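Local coordinates for mandelate racemase/muconate lactonizing enzyme family protein (Roseovarius sp. TM1035, PDB 3T9P) that probably acts as an enolase-superfamily isomerase or lyase of the mandelate racemase/muconate lactonizing enzyme group, whose relatives abstract a proton alpha to a carboxylate, at residues V39-D44 and W112-K117; M282-M287 and L291-M296. All coordinates share one frame; numbering follows the deposited sequence.

Contact 1. Residues V39-D44 and W112-K117; sequences VRVTTD and WDMRGK
Met114 meets Val41 and Thr43 with two different parts of its side chain, joining helix to strand without a polar bond. The root of the chain serves Val41: Val41 CG1 lies 3.9 Å from Met114 CB, with the valine side chain roughly perpendicular to the methionine. CG of Met114 leaves anti to the backbone N (chi1 -173°), and bends at the next two torsions carry the thioether on to Thr43. There the CG2 methyl of Thr43 packs 3.8 Å from the terminal CE of Met114 and 4.0 Å from its SD. Thr43 CG2 stands beside its own backbone N, anti to the carbonyl carbon, which gives Met114 a methyl to touch while OG1 pairs with Ser45 by a hydrogen bond. Beside Met114, Lys117 NZ, one turn on, forms a salt bridge with the syn lone pair of Asp113 OD2 at 2.6 Å; the same oxygen accepts the backbone N-H of Trp50. The contact lays helix 98-119 against one face of the antiparallel N-terminal sheet, where strand 37-43 runs between strands 25-32 and 48-52. Val41 extends the apolar layer to Ile25 and Leu28 on the first and to Ala110 and Leu111 of the helix.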
loop_
_atom_site.group_PDB
_atom_site.type_symbol
_atom_site.label_atom_id
_atom_site.label_comp_id
_atom_site.label_asym_id
_atom_site.label_seq_id
_atom_site.Cartn_x
_atom_site.Cartn_y
_atom_site.Cartn_z
ATOM N N VAL A 39 -17.037 3.960 -12.632
ATOM C CA VAL A 39 -17.792 4.404 -11.497
ATOM C C VAL A 39 -18.757 5.500 -12.007
ATOM O O VAL A 39 -18.345 6.446 -12.729
ATOM C CB VAL A 39 -16.860 5.021 -10.378
ATOM C CG1 VAL A 39 -17.757 5.693 -9.222
ATOM C CG2 VAL A 39 -15.919 3.883 -9.743
ATOM N N ARG A 40 -20.009 5.371 -11.627
ATOM C CA ARG A 40 -21.012 6.395 -11.819
ATOM C C ARG A 40 -21.461 6.954 -10.461
ATOM O O ARG A 40 -21.888 6.249 -9.607
ATOM C CB ARG A 40 -22.216 5.941 -12.671
ATOM C CG ARG A 40 -23.230 7.031 -12.853
ATOM C CD ARG A 40 -24.366 6.737 -13.828
ATOM N NE ARG A 40 -25.165 5.614 -13.421
ATOM C CZ ARG A 40 -25.881 4.872 -14.230
ATOM N NH1 ARG A 40 -25.964 5.173 -15.508
ATOM N NH2 ARG A 40 -26.505 3.842 -13.771
ATOM N N VAL A 41 -21.361 8.246 -10.336
ATOM C CA VAL A 41 -21.762 8.997 -9.167
ATOM C C VAL A 41 -23.047 9.767 -9.489
ATOM O O VAL A 41 -23.184 10.311 -10.539
ATOM C CB VAL A 41 -20.702 9.989 -8.667
ATOM C CG1 VAL A 41 -20.462 11.061 -9.648
ATOM C CG2 VAL A 41 -21.041 10.570 -7.307
ATOM N N THR A 42 -23.980 9.733 -8.557
ATOM C CA THR A 42 -25.205 10.528 -8.584
ATOM C C THR A 42 -25.369 11.403 -7.339
ATOM O O THR A 42 -25.253 10.919 -6.260
ATOM C CB THR A 42 -26.440 9.634 -8.738
ATOM O OG1 THR A 42 -26.277 8.755 -9.821
ATOM C CG2 THR A 42 -27.688 10.461 -8.958
ATOM N N THR A 43 -25.616 12.690 -7.519
ATOM C CA THR A 43 -25.816 13.612 -6.416
ATOM C C THR A 43 -27.276 13.621 -5.980
ATOM O O THR A 43 -28.090 13.084 -6.651
ATOM C CB THR A 43 -25.398 15.071 -6.711
ATOM O OG1 THR A 43 -26.319 15.650 -7.629
ATOM C CG2 THR A 43 -23.997 15.137 -7.255
ATOM N N ASP A 44 -27.561 14.295 -4.876
ATOM C CA ASP A 44 -28.921 14.460 -4.370
ATOM C C ASP A 44 -29.779 15.231 -5.372
ATOM O O ASP A 44 -30.937 15.070 -5.388
ATOM C CB ASP A 44 -29.037 15.011 -2.955
ATOM C CG ASP A 44 -28.234 16.245 -2.711
ATOM O OD1 ASP A 44 -27.678 16.869 -3.600
ATOM O OD2 ASP A 44 -28.122 16.582 -1.564
ATOM N N TRP A 112 -14.989 14.727 -10.639
ATOM C CA TRP A 112 -14.557 15.786 -11.601
ATOM C C TRP A 112 -15.479 15.793 -12.827
ATOM O O TRP A 112 -15.788 16.846 -13.345
ATOM C CB TRP A 112 -13.062 15.580 -12.021
ATOM C CG TRP A 112 -12.117 15.904 -10.868
ATOM C CD1 TRP A 112 -11.341 15.012 -10.109
ATOM C CD2 TRP A 112 -11.844 17.198 -10.383
ATOM N NE1 TRP A 112 -10.592 15.706 -9.199
ATOM C CE2 TRP A 112 -10.916 17.055 -9.306
ATOM C CE3 TRP A 112 -12.304 18.498 -10.749
ATOM C CZ2 TRP A 112 -10.442 18.165 -8.584
ATOM C CZ3 TRP A 112 -11.869 19.610 -9.982
ATOM C CH2 TRP A 112 -10.941 19.430 -8.917
ATOM N N ASP A 113 -15.810 14.630 -13.350
ATOM C CA ASP A 113 -16.655 14.551 -14.561
ATOM C C ASP A 113 -18.044 15.113 -14.228
ATOM O O ASP A 113 -18.615 15.836 -15.012
ATOM C CB ASP A 113 -16.828 13.076 -14.998
ATOM C CG ASP A 113 -17.545 12.949 -16.418
ATOM O OD1 ASP A 113 -17.012 13.561 -17.408
ATOM O OD2 ASP A 113 -18.639 12.229 -16.480
ATOM N N MET A 114 -18.545 14.780 -13.063
ATOM C CA MET A 114 -19.825 15.312 -12.572
ATOM C C MET A 114 -19.817 16.827 -12.552
ATOM O O MET A 114 -20.717 17.470 -13.163
ATOM C CB MET A 114 -20.221 14.678 -11.198
ATOM C CG MET A 114 -21.681 15.076 -10.693
ATOM S SD MET A 114 -21.680 16.776 -10.014
ATOM C CE MET A 114 -20.649 16.525 -8.549
ATOM N N ARG A 115 -18.828 17.429 -11.873
ATOM C CA ARG A 115 -18.727 18.889 -11.784
ATOM C C ARG A 115 -18.502 19.516 -13.153
ATOM O O ARG A 115 -19.103 20.506 -13.473
ATOM C CB ARG A 115 -17.576 19.284 -10.840
ATOM C CG ARG A 115 -17.460 20.780 -10.643
ATOM C CD ARG A 115 -16.449 21.064 -9.564
ATOM N NE ARG A 115 -16.182 22.485 -9.627
ATOM C CZ ARG A 115 -15.121 23.077 -9.111
ATOM N NH1 ARG A 115 -14.165 22.367 -8.505
ATOM N NH2 ARG A 115 -14.987 24.385 -9.260
ATOM N N GLY A 116 -17.734 18.873 -14.008
ATOM C CA GLY A 116 -17.518 19.349 -15.374
ATOM C C GLY A 116 -18.812 19.442 -16.199
ATOM O O GLY A 116 -19.080 20.512 -16.815
ATOM N N LYS A 117 -19.629 18.380 -16.169
ATOM C CA LYS A 117 -20.971 18.373 -16.828
ATOM C C LYS A 117 -21.946 19.353 -16.219
ATOM O O LYS A 117 -22.737 19.970 -16.916
ATOM C CB LYS A 117 -21.521 16.955 -16.783
ATOM C CG LYS A 117 -20.729 16.105 -17.857
ATOM C CD LYS A 117 -20.940 14.570 -17.549
ATOM C CE LYS A 117 -20.364 13.738 -18.680
ATOM N NZ LYS A 117 -20.373 12.304 -18.419
#

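Contact 2. Residues M282-M287 and L291-M296; sequences MYMGGM and LQVCQM. With FMT (formic acid), chain E.
The Tyr283 ring meets a formate, probably brought by the crystallisation liquor, at its edge: O2 of the formate lies in the ring plane and accepts a hydrogen bond from Tyr283 OH at 2.6 Å. Lys94 of the second subunit also holds the formate by its NZ and packs on Tyr283, so the small ligand links the two subunits. A phenylalanine in place of Tyr283 would lack the hydroxyl and would probably leave the formate without its bond from this subunit, loosening that bridge. One residue on, Met284, bent at chi2 and chi3, brings CE to 3.6 Å from CG2 of Val293, with SD of Met284 behind it at 4.0 Å from the same methyl. Trp265 of helix 262-270 touches both Met284 and Val293. Two consecutive helices are joined here by a tight glycine turn, in the C-terminal barrel domain expected of the enolase superfamily: the weakly bonded helical turn 281-284 gives way at Gly285, the first residue to leave helical angles, with phi 107°, and Gly286 takes the N-cap position of helix 287-299. At its start, Leu291 N donates to Met287 O at 2.8 Å, an ordinary i to i+4 bond of the first helical turn. The Leu291 side chain lies beside that carbonyl, its CG 3.2 Å from Met287 O, and beyond it reaches Leu321 of helix 313-322. Met287 in turn packs on Cys317 of that helix and on Leu127.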
loop_
_atom_site.group_PDB
_atom_site.type_symbol
_atom_site.label_atom_id
_atom_site.label_comp_id
_atom_site.label_asym_id
_atom_site.label_seq_id
_atom_site.Cartn_x
_atom_site.Cartn_y
_atom_site.Cartn_z
ATOM N N MET A 282 -4.247 7.126 -11.811
ATOM C CA MET A 282 -5.146 6.046 -11.307
ATOM C C MET A 282 -4.438 5.315 -10.155
ATOM O O MET A 282 -5.112 4.932 -9.236
ATOM C CB MET A 282 -5.435 4.963 -12.401
ATOM C CG MET A 282 -6.510 5.320 -13.358
ATOM S SD MET A 282 -6.951 7.066 -13.704
ATOM C CE MET A 282 -8.621 6.821 -14.392
ATOM N N TYR A 283 -3.104 5.102 -10.184
ATOM C CA TYR A 283 -2.463 4.481 -9.012
ATOM C C TYR A 283 -2.370 5.447 -7.829
ATOM O O TYR A 283 -2.161 5.040 -6.666
ATOM C CB TYR A 283 -1.028 4.014 -9.363
ATOM C CG TYR A 283 -0.932 2.958 -10.402
ATOM C CD1 TYR A 283 -1.883 1.947 -10.484
ATOM C CD2 TYR A 283 0.193 2.907 -11.271
ATOM C CE1 TYR A 283 -1.766 0.887 -11.454
ATOM C CE2 TYR A 283 0.352 1.885 -12.194
ATOM C CZ TYR A 283 -0.644 0.880 -12.276
ATOM O OH TYR A 283 -0.487 -0.105 -13.189
ATOM N N MET A 284 -2.405 6.728 -8.134
ATOM C CA MET A 284 -2.229 7.768 -7.077
ATOM C C MET A 284 -3.512 7.958 -6.224
ATOM O O MET A 284 -3.458 8.500 -5.100
ATOM C CB MET A 284 -2.083 9.144 -7.770
ATOM C CG MET A 284 -0.603 9.485 -8.007
ATOM S SD MET A 284 0.473 9.367 -6.550
ATOM C CE MET A 284 -0.371 10.388 -5.376
ATOM N N GLY A 285 -4.675 7.600 -6.781
ATOM C CA GLY A 285 -5.912 7.935 -6.060
ATOM C C GLY A 285 -6.698 9.079 -6.684
ATOM O O GLY A 285 -7.635 9.580 -6.065
ATOM N N GLY A 286 -6.243 9.617 -7.836
ATOM C CA GLY A 286 -7.118 10.484 -8.664
ATOM C C GLY A 286 -6.455 11.857 -8.841
ATOM O O GLY A 286 -5.257 12.012 -8.596
ATOM N N MET A 287 -7.222 12.842 -9.306
ATOM C CA MET A 287 -6.609 14.135 -9.732
ATOM C C MET A 287 -6.107 14.980 -8.541
ATOM O O MET A 287 -5.029 15.574 -8.599
ATOM C CB MET A 287 -7.644 14.934 -10.552
ATOM C CG MET A 287 -8.163 14.085 -11.760
ATOM S SD MET A 287 -6.899 13.903 -13.121
ATOM C CE MET A 287 -6.840 15.521 -13.821
ATOM N N LEU A 291 -2.242 16.123 -8.381
ATOM C CA LEU A 291 -1.956 17.566 -8.243
ATOM C C LEU A 291 -1.058 17.878 -7.046
ATOM O O LEU A 291 -0.143 18.691 -7.166
ATOM C CB LEU A 291 -3.288 18.349 -8.125
ATOM C CG LEU A 291 -4.019 18.487 -9.467
ATOM C CD1 LEU A 291 -5.460 19.068 -9.161
ATOM C CD2 LEU A 291 -3.152 19.387 -10.471
ATOM N N GLN A 292 -1.250 17.187 -5.919
ATOM C CA GLN A 292 -0.407 17.313 -4.738
ATOM C C GLN A 292 1.054 16.887 -5.059
ATOM O O GLN A 292 2.015 17.676 -4.789
ATOM C CB GLN A 292 -1.027 16.558 -3.537
ATOM C CG GLN A 292 -0.188 16.595 -2.228
ATOM C CD GLN A 292 0.033 18.038 -1.625
ATOM O OE1 GLN A 292 -0.879 18.898 -1.631
ATOM N NE2 GLN A 292 1.281 18.294 -1.147
ATOM N N VAL A 293 1.219 15.766 -5.782
ATOM C CA VAL A 293 2.523 15.387 -6.265
ATOM C C VAL A 293 3.121 16.434 -7.228
ATOM O O VAL A 293 4.313 16.722 -7.117
ATOM C CB VAL A 293 2.534 13.953 -6.870
ATOM C CG1 VAL A 293 3.937 13.650 -7.489
ATOM C CG2 VAL A 293 2.105 12.922 -5.751
ATOM N N CYS A 294 2.333 16.981 -8.138
ATOM C CA CYS A 294 2.864 17.947 -9.100
ATOM C C CYS A 294 3.433 19.176 -8.371
ATOM O O CYS A 294 4.456 19.751 -8.800
ATOM C CB CYS A 294 1.744 18.420 -9.968
ATOM S SG CYS A 294 1.206 17.070 -11.139
ATOM N N GLN A 295 2.768 19.514 -7.269
ATOM C CA GLN A 295 3.077 20.715 -6.469
ATOM C C GLN A 295 4.281 20.447 -5.592
ATOM O O GLN A 295 5.155 21.279 -5.537
ATOM C CB GLN A 295 1.794 21.139 -5.765
ATOM C CG GLN A 295 1.939 21.981 -4.530
ATOM C CD GLN A 295 0.626 21.902 -3.698
ATOM O OE1 GLN A 295 0.655 21.941 -2.452
ATOM N NE2 GLN A 295 -0.525 21.724 -4.406
ATOM N N MET A 296 4.463 19.230 -5.094
ATOM C CA MET A 296 5.737 18.792 -4.507
ATOM C C MET A 296 6.922 18.841 -5.484
ATOM O O MET A 296 8.041 19.276 -5.119
ATOM C CB MET A 296 5.644 17.356 -3.918
ATOM C CG MET A 296 4.682 17.259 -2.734
ATOM S SD MET A 296 4.218 15.503 -2.397
ATOM C CE MET A 296 5.750 14.707 -1.929
HETATM C C FMT E . 0.983 -0.227 -16.168
HETATM O O1 FMT E . 1.322 -1.362 -16.660
HETATM O O2 FMT E . 1.346 0.188 -15.056
#

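Contact 1 closes before contact 2 opens along the chain, and their centres lie about 20 Å apart. Contact 1 lies in the N-terminal domain region, where a strand and helix 98-119 pack together; contact 2 lies in the enolase-like C-terminal region and spans two consecutive helices. They nevertheless meet directly: Trp112, on the same helix as Met114, comes within 3.3 Å of Met287 CB through its NE1. Helix 98-119 thus serves both, with Met114 packed on the sheet and Trp112, two residues earlier, on the start of helix 287-299. The pair illustrates how a two-domain enzyme can join its N-terminal and C-terminal parts through one shared helix.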